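Local coordinates for protein peptidase M3B, oligoendopeptidase F (Enterococcus faecium, PDB 2QR4) that probably cleaves short peptides as a zinc-dependent metallo-oligopeptidase of the M3B family, at residues K304-Y316 with N403-E415. Numbering follows the deposited sequence.
Sequences KALEALKPMGEEY and NENILTEYLLETE
The ring of Y410 lies flat against A308, whose CA stands over one ring face in a CH-pi contact, 4.0 Å from the centroid and 22° off the normal. A308 CB slides toward the root of the same ring, 3.5 Å from Y410 CD2, and also meets L407 CD1. T414 OG1 lies toward the rim of the opposite face, donating to Y410 O. K304 comes to the ring edge, its CG 4.1 Å from Y410 CE2, the side chains crossing at about a right angle; bends at chi2 and chi3 then carry its amine toward E415, with NZ still 4.1 Å from OE2, too long for a salt bridge. At the phenol end Y410 OH gives a weak hydrogen bond to E307 OE1 (2.7 Å), the carboxylate turned 43° from the ring plane.

One turn back along 403-414, I406 points into the segment 304-316. Its CG2, anti to the backbone N, reaches A308 O at 3.3 Å, near L309 CD1 and P311 CG, while CD1 touches M312 SE. Y316 and N403 close the far end from opposing directions: at the ring edge N403 ND2 donates to Y316 OH at 2.8 Å, nearly straight (165°) and within the amide plane, with amide and ring planes almost perpendicular. M312 CG lies over the rim of one face of that ring.

Segments 304-308 and 403-414 cross almost perpendicularly, the CA atoms of A308 and L407 5.4 Å apart, consistent with the small side chain of A308. Helix 526-536 packs on M312 and Y316, helix 503-520 on I406 through A516, and helix 361-379 on Y316 and L407. V368 O of the last takes a weak hydrogen bond from N403 ND2, beside that helix's HExxH motif, probably zinc-binding in this family.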
ATOM      1  N   LYS A 304       2.220  38.718  34.912  1.00 39.59           N
ATOM      2  CA  LYS A 304       3.016  38.997  33.719  1.00 40.66           C
ATOM      3  C   LYS A 304       2.269  38.641  32.429  1.00 45.58           C
ATOM      4  O   LYS A 304       2.448  39.289  31.389  1.00 35.70           O
ATOM      5  CB  LYS A 304       4.358  38.265  33.785  1.00 35.91           C
ATOM      6  CG  LYS A 304       5.280  38.595  32.631  1.00 38.40           C
ATOM      7  CD  LYS A 304       6.693  38.832  33.120  1.00 42.95           C
ATOM      8  CE  LYS A 304       6.723  39.914  34.185  1.00 42.10           C
ATOM      9  NZ  LYS A 304       8.108  40.165  34.658  1.00 42.92           N
ATOM     10  N   ALA A 305       1.423  37.616  32.509  1.00 49.03           N
ATOM     11  CA  ALA A 305       0.599  37.206  31.377  1.00 46.44           C
ATOM     12  C   ALA A 305      -0.388  38.304  30.997  1.00 46.97           C
ATOM     13  O   ALA A 305      -0.418  38.760  29.851  1.00 51.92           O
ATOM     14  CB  ALA A 305      -0.140  35.916  31.702  1.00 44.27           C
ATOM     15  N   LEU A 306      -1.186  38.733  31.969  1.00 44.70           N
ATOM     16  CA  LEU A 306      -2.213  39.741  31.723  1.00 50.00           C
ATOM     17  C   LEU A 306      -1.577  41.071  31.343  1.00 44.89           C
ATOM     18  O   LEU A 306      -2.193  41.899  30.669  1.00 47.24           O
ATOM     19  CB  LEU A 306      -3.119  39.933  32.951  1.00 46.67           C
ATOM     20  CG  LEU A 306      -3.871  38.738  33.550  1.00 45.15           C
ATOM     21  CD1 LEU A 306      -4.848  39.232  34.604  1.00 47.11           C
ATOM     22  CD2 LEU A 306      -4.596  37.928  32.486  1.00 45.96           C
ATOM     23  N   GLU A 307      -0.343  41.275  31.786  1.00 35.04           N
ATOM     24  CA  GLU A 307       0.322  42.533  31.529  1.00 33.63           C
ATOM     25  C   GLU A 307       0.811  42.566  30.093  1.00 32.13           C
ATOM     26  O   GLU A 307       0.647  43.569  29.399  1.00 27.63           O
ATOM     27  CB  GLU A 307       1.471  42.751  32.504  1.00 30.30           C
ATOM     28  CG  GLU A 307       1.794  44.215  32.704  1.00 49.18           C
ATOM     29  CD  GLU A 307       2.805  44.436  33.802  1.00 59.01           C
ATOM     30  OE1 GLU A 307       3.597  43.504  34.068  1.00 65.86           O
ATOM     31  OE2 GLU A 307       2.807  45.538  34.396  1.00 60.43           O
ATOM     32  N   ALA A 308       1.400  41.458  29.651  1.00 28.78           N
ATOM     33  CA  ALA A 308       1.886  41.346  28.282  1.00 32.96           C
ATOM     34  C   ALA A 308       0.749  41.459  27.263  1.00 34.64           C
ATOM     35  O   ALA A 308       0.883  42.133  26.246  1.00 31.60           O
ATOM     36  CB  ALA A 308       2.642  40.041  28.099  1.00 39.10           C
ATOM     37  N   LEU A 309      -0.375  40.811  27.555  1.00 37.15           N
ATOM     38  CA  LEU A 309      -1.522  40.794  26.652  1.00 34.43           C
ATOM     39  C   LEU A 309      -2.319  42.102  26.625  1.00 32.25           C
ATOM     40  O   LEU A 309      -3.256  42.235  25.849  1.00 32.03           O
ATOM     41  CB  LEU A 309      -2.451  39.629  27.001  1.00 32.22           C
ATOM     42  CG  LEU A 309      -2.129  38.253  26.415  1.00 33.49           C
ATOM     43  CD1 LEU A 309      -0.697  38.160  25.929  1.00 30.83           C
ATOM     44  CD2 LEU A 309      -2.430  37.165  27.434  1.00 30.34           C
ATOM     45  N   LYS A 310      -1.942  43.072  27.449  1.00 31.17           N
ATOM     46  CA  LYS A 310      -2.672  44.341  27.495  1.00 41.69           C
ATOM     47  C   LYS A 310      -2.961  44.969  26.114  1.00 42.24           C
ATOM     48  O   LYS A 310      -4.074  45.447  25.882  1.00 40.38           O
ATOM     49  CB  LYS A 310      -1.977  45.347  28.422  1.00 42.79           C
ATOM     50  CG  LYS A 310      -2.867  46.510  28.851  1.00 50.11           C
ATOM     51  CD  LYS A 310      -2.214  47.339  29.951  1.00 55.05           C
ATOM     52  CE  LYS A 310      -1.876  46.483  31.171  1.00 64.01           C
ATOM     53  NZ  LYS A 310      -1.156  47.250  32.231  1.00 61.29           N
ATOM     54  N   PRO A 311      -1.966  44.973  25.198  1.00 42.18           N
ATOM     55  CA  PRO A 311      -2.188  45.497  23.842  1.00 41.46           C
ATOM     56  C   PRO A 311      -3.398  44.868  23.145  1.00 42.61           C
ATOM     57  O   PRO A 311      -3.908  45.427  22.173  1.00 38.15           O
ATOM     58  CB  PRO A 311      -0.901  45.112  23.103  1.00 37.49           C
ATOM     59  CG  PRO A 311       0.132  45.044  24.157  1.00 27.84           C
ATOM     60  CD  PRO A 311      -0.575  44.517  25.380  1.00 36.66           C
HETATM   61  N   MSE A 312      -3.840  43.715  23.637  1.00 38.07           N
HETATM   62  CA  MSE A 312      -5.062  43.081  23.157  1.00 39.44           C
HETATM   63  C   MSE A 312      -6.309  43.905  23.471  1.00 40.47           C
HETATM   64  O   MSE A 312      -7.337  43.748  22.819  1.00 39.76           O
HETATM   65  CB  MSE A 312      -5.215  41.686  23.762  1.00 55.36           C
HETATM   66  CG  MSE A 312      -4.162  40.676  23.335  1.00 67.00           C
HETATM   67 SE   MSE A 312      -4.008  40.513  21.399  1.00 79.88          SE
HETATM   68  CE  MSE A 312      -5.874  40.800  20.901  1.00 85.66           C
ATOM     69  N   GLY A 313      -6.221  44.763  24.484  1.00 44.88           N
ATOM     70  CA  GLY A 313      -7.297  45.704  24.794  1.00 40.02           C
ATOM     71  C   GLY A 313      -8.355  45.200  25.761  1.00 39.62           C
ATOM     72  O   GLY A 313      -8.365  44.023  26.126  1.00 29.05           O
ATOM     73  N   GLU A 314      -9.256  46.103  26.157  1.00 49.16           N
ATOM     74  CA  GLU A 314     -10.302  45.817  27.150  1.00 47.79           C
ATOM     75  C   GLU A 314     -11.159  44.591  26.825  1.00 48.72           C
ATOM     76  O   GLU A 314     -11.201  43.640  27.612  1.00 47.00           O
ATOM     77  CB  GLU A 314     -11.197  47.044  27.375  1.00 54.70           C
ATOM     78  CG  GLU A 314     -10.759  47.959  28.520  1.00 58.70           C
ATOM     79  N   GLU A 315     -11.844  44.611  25.681  1.00 44.78           N
ATOM     80  CA  GLU A 315     -12.666  43.472  25.271  1.00 46.89           C
ATOM     81  C   GLU A 315     -11.953  42.131  25.488  1.00 48.13           C
ATOM     82  O   GLU A 315     -12.440  41.278  26.238  1.00 44.46           O
ATOM     83  CB  GLU A 315     -13.099  43.599  23.806  1.00 48.64           C
ATOM     84  CG  GLU A 315     -14.507  44.144  23.605  1.00 47.52           C
ATOM     85  CD  GLU A 315     -15.199  43.537  22.388  1.00 47.38           C
ATOM     86  OE1 GLU A 315     -15.803  44.292  21.595  1.00 46.58           O
ATOM     87  OE2 GLU A 315     -15.143  42.301  22.222  1.00 44.89           O
ATOM     88  N   TYR A 316     -10.804  41.961  24.835  1.00 41.93           N
ATOM     89  CA  TYR A 316     -10.020  40.721  24.909  1.00 44.06           C
ATOM     90  C   TYR A 316      -9.675  40.283  26.335  1.00 45.07           C
ATOM     91  O   TYR A 316      -9.825  39.108  26.683  1.00 44.81           O
ATOM     92  CB  TYR A 316      -8.728  40.855  24.094  1.00 37.13           C
ATOM     93  CG  TYR A 316      -7.998  39.545  23.881  1.00 37.10           C
ATOM     94  CD1 TYR A 316      -8.132  38.841  22.687  1.00 35.16           C
ATOM     95  CD2 TYR A 316      -7.179  39.004  24.873  1.00 34.33           C
ATOM     96  CE1 TYR A 316      -7.469  37.641  22.482  1.00 35.00           C
ATOM     97  CE2 TYR A 316      -6.510  37.803  24.675  1.00 39.28           C
ATOM     98  CZ  TYR A 316      -6.656  37.126  23.474  1.00 35.59           C
ATOM     99  OH  TYR A 316      -6.008  35.923  23.266  1.00 29.03           O
ATOM    100  N   ASN A 403      -0.424  35.444  20.377  1.00 45.28           N
ATOM    101  CA  ASN A 403      -0.246  35.709  21.804  1.00 41.79           C
ATOM    102  C   ASN A 403       1.208  35.521  22.260  1.00 43.80           C
ATOM    103  O   ASN A 403       1.753  36.357  22.971  1.00 47.51           O
ATOM    104  CB  ASN A 403      -1.200  34.836  22.624  1.00 45.17           C
ATOM    105  CG  ASN A 403      -2.616  35.409  22.682  1.00 53.34           C
ATOM    106  OD1 ASN A 403      -2.908  36.444  22.086  1.00 54.73           O
ATOM    107  ND2 ASN A 403      -3.494  34.742  23.417  1.00 52.86           N
ATOM    108  N   GLU A 404       1.832  34.431  21.828  1.00 40.44           N
ATOM    109  CA  GLU A 404       3.239  34.178  22.111  1.00 54.26           C
ATOM    110  C   GLU A 404       4.112  35.311  21.566  1.00 51.40           C
ATOM    111  O   GLU A 404       5.044  35.791  22.239  1.00 48.09           O
ATOM    112  CB  GLU A 404       3.672  32.846  21.497  1.00 45.91           C
ATOM    113  CG  GLU A 404       3.532  31.635  22.419  1.00 69.02           C
ATOM    114  CD  GLU A 404       4.264  30.397  21.877  1.00 76.61           C
ATOM    115  OE1 GLU A 404       4.184  30.139  20.653  1.00 83.64           O
ATOM    116  OE2 GLU A 404       4.921  29.682  22.673  1.00 75.74           O
ATOM    117  N   ASN A 405       3.799  35.741  20.348  1.00 42.40           N
ATOM    118  CA  ASN A 405       4.483  36.879  19.736  1.00 43.75           C
ATOM    119  C   ASN A 405       4.403  38.114  20.608  1.00 43.75           C
ATOM    120  O   ASN A 405       5.390  38.832  20.774  1.00 42.85           O
ATOM    121  CB  ASN A 405       3.927  37.170  18.339  1.00 35.99           C
ATOM    122  CG  ASN A 405       4.436  36.174  17.296  1.00 46.85           C
ATOM    123  OD1 ASN A 405       5.474  35.548  17.491  1.00 54.73           O
ATOM    124  ND2 ASN A 405       3.704  36.024  16.194  1.00 45.65           N
ATOM    125  N   ILE A 406       3.225  38.341  21.183  1.00 38.67           N
ATOM    126  CA  ILE A 406       2.994  39.518  21.989  1.00 37.46           C
ATOM    127  C   ILE A 406       3.734  39.415  23.319  1.00 42.21           C
ATOM    128  O   ILE A 406       4.252  40.410  23.821  1.00 48.76           O
ATOM    129  CB  ILE A 406       1.490  39.771  22.173  1.00 44.37           C
ATOM    130  CG1 ILE A 406       0.873  40.205  20.840  1.00 40.81           C
ATOM    131  CG2 ILE A 406       1.237  40.844  23.223  1.00 28.91           C
ATOM    132  CD1 ILE A 406      -0.645  40.362  20.895  1.00 36.82           C
ATOM    133  N   LEU A 407       3.821  38.208  23.872  1.00 46.75           N
ATOM    134  CA  LEU A 407       4.601  38.002  25.102  1.00 47.21           C
ATOM    135  C   LEU A 407       6.107  38.123  24.863  1.00 44.67           C
ATOM    136  O   LEU A 407       6.825  38.698  25.681  1.00 43.43           O
ATOM    137  CB  LEU A 407       4.299  36.644  25.734  1.00 47.86           C
ATOM    138  CG  LEU A 407       5.364  36.203  26.741  1.00 40.69           C
ATOM    139  CD1 LEU A 407       5.198  36.942  28.070  1.00 37.76           C
ATOM    140  CD2 LEU A 407       5.332  34.705  26.943  1.00 38.34           C
ATOM    141  N   THR A 408       6.586  37.578  23.747  1.00 35.81           N
ATOM    142  CA  THR A 408       7.993  37.745  23.383  1.00 37.61           C
ATOM    143  C   THR A 408       8.385  39.215  23.286  1.00 40.66           C
ATOM    144  O   THR A 408       9.369  39.646  23.881  1.00 45.66           O
ATOM    145  CB  THR A 408       8.315  37.093  22.051  1.00 36.88           C
ATOM    146  OG1 THR A 408       8.091  35.681  22.151  1.00 41.58           O
ATOM    147  CG2 THR A 408       9.769  37.373  21.671  1.00 32.72           C
ATOM    148  N   GLU A 409       7.611  39.989  22.537  1.00 35.56           N
ATOM    149  CA  GLU A 409       7.900  41.403  22.408  1.00 33.05           C
ATOM    150  C   GLU A 409       7.874  42.065  23.770  1.00 40.40           C
ATOM    151  O   GLU A 409       8.753  42.869  24.091  1.00 47.15           O
ATOM    152  CB  GLU A 409       6.902  42.093  21.469  1.00 43.83           C
ATOM    153  CG  GLU A 409       7.123  43.605  21.320  1.00 39.18           C
ATOM    154  CD  GLU A 409       8.483  43.935  20.712  1.00 48.84           C
ATOM    155  OE1 GLU A 409       9.005  43.114  19.936  1.00 36.91           O
ATOM    156  OE2 GLU A 409       9.034  45.013  21.006  1.00 49.57           O
ATOM    157  N   TYR A 410       6.865  41.744  24.574  1.00 41.14           N
ATOM    158  CA  TYR A 410       6.753  42.369  25.895  1.00 40.53           C
ATOM    159  C   TYR A 410       8.003  42.115  26.751  1.00 40.40           C
ATOM    160  O   TYR A 410       8.495  43.025  27.416  1.00 41.40           O
ATOM    161  CB  TYR A 410       5.493  41.903  26.635  1.00 42.87           C
ATOM    162  CG  TYR A 410       5.426  42.413  28.049  1.00 42.56           C
ATOM    163  CD1 TYR A 410       5.163  43.746  28.306  1.00 43.82           C
ATOM    164  CD2 TYR A 410       5.647  41.569  29.127  1.00 40.11           C
ATOM    165  CE1 TYR A 410       5.117  44.223  29.591  1.00 37.36           C
ATOM    166  CE2 TYR A 410       5.606  42.037  30.409  1.00 32.12           C
ATOM    167  CZ  TYR A 410       5.344  43.368  30.640  1.00 41.65           C
ATOM    168  OH  TYR A 410       5.292  43.854  31.934  1.00 49.42           O
ATOM    169  N   LEU A 411       8.498  40.878  26.732  1.00 34.89           N
ATOM    170  CA  LEU A 411       9.686  40.493  27.493  1.00 37.09           C
ATOM    171  C   LEU A 411      10.903  41.295  27.021  1.00 38.02           C
ATOM    172  O   LEU A 411      11.653  41.832  27.829  1.00 46.39           O
ATOM    173  CB  LEU A 411       9.953  38.972  27.363  1.00 31.61           C
ATOM    174  CG  LEU A 411       8.993  38.021  28.104  1.00 37.56           C
ATOM    175  CD1 LEU A 411       9.266  36.549  27.801  1.00 31.05           C
ATOM    176  CD2 LEU A 411       9.010  38.256  29.613  1.00 36.58           C
ATOM    177  N   LEU A 412      11.076  41.373  25.706  1.00 41.21           N
ATOM    178  CA  LEU A 412      12.194  42.087  25.082  1.00 38.95           C
ATOM    179  C   LEU A 412      12.137  43.590  25.322  1.00 41.77           C
ATOM    180  O   LEU A 412      13.148  44.288  25.186  1.00 36.92           O
ATOM    181  CB  LEU A 412      12.231  41.801  23.577  1.00 39.27           C
ATOM    182  CG  LEU A 412      13.092  40.654  22.992  1.00 44.33           C
ATOM    183  CD1 LEU A 412      13.562  39.618  23.990  1.00 41.42           C
ATOM    184  CD2 LEU A 412      12.439  39.994  21.792  1.00 41.66           C
ATOM    185  N   GLU A 413      10.961  44.103  25.680  1.00 39.67           N
ATOM    186  CA  GLU A 413      10.873  45.523  26.014  1.00 44.38           C
ATOM    187  C   GLU A 413      11.038  45.776  27.508  1.00 36.50           C
ATOM    188  O   GLU A 413      11.120  46.921  27.921  1.00 39.91           O
ATOM    189  CB  GLU A 413       9.566  46.153  25.517  1.00 34.72           C
ATOM    190  CG  GLU A 413       9.311  45.977  24.025  1.00 46.49           C
ATOM    191  CD  GLU A 413       8.007  46.636  23.560  1.00 49.77           C
ATOM    192  OE1 GLU A 413       7.691  46.570  22.353  1.00 55.39           O
ATOM    193  OE2 GLU A 413       7.298  47.224  24.398  1.00 51.76           O
ATOM    194  N   THR A 414      11.086  44.725  28.325  1.00 42.34           N
ATOM    195  CA  THR A 414      11.160  44.941  29.790  1.00 47.91           C
ATOM    196  C   THR A 414      12.345  44.276  30.480  1.00 41.75           C
ATOM    197  O   THR A 414      12.837  44.779  31.470  1.00 46.34           O
ATOM    198  CB  THR A 414       9.888  44.470  30.521  1.00 44.69           C
ATOM    199  OG1 THR A 414       9.678  43.071  30.264  1.00 37.90           O
ATOM    200  CG2 THR A 414       8.678  45.279  30.077  1.00 37.94           C
ATOM    201  N   GLU A 415      12.778  43.134  29.969  1.00 50.14           N
ATOM    202  CA  GLU A 415      13.899  42.404  30.549  1.00 43.43           C
ATOM    203  C   GLU A 415      15.222  43.112  30.315  1.00 49.63           C
ATOM    204  O   GLU A 415      15.534  43.518  29.199  1.00 52.47           O
ATOM    205  CB  GLU A 415      13.962  40.995  29.958  1.00 45.45           C
ATOM    206  CG  GLU A 415      12.803  40.135  30.400  1.00 55.16           C
ATOM    207  CD  GLU A 415      12.668  40.096  31.916  1.00 60.48           C
ATOM    208  OE1 GLU A 415      13.687  40.313  32.619  1.00 62.61           O
ATOM    209  OE2 GLU A 415      11.545  39.847  32.400  1.00 60.80           O
TER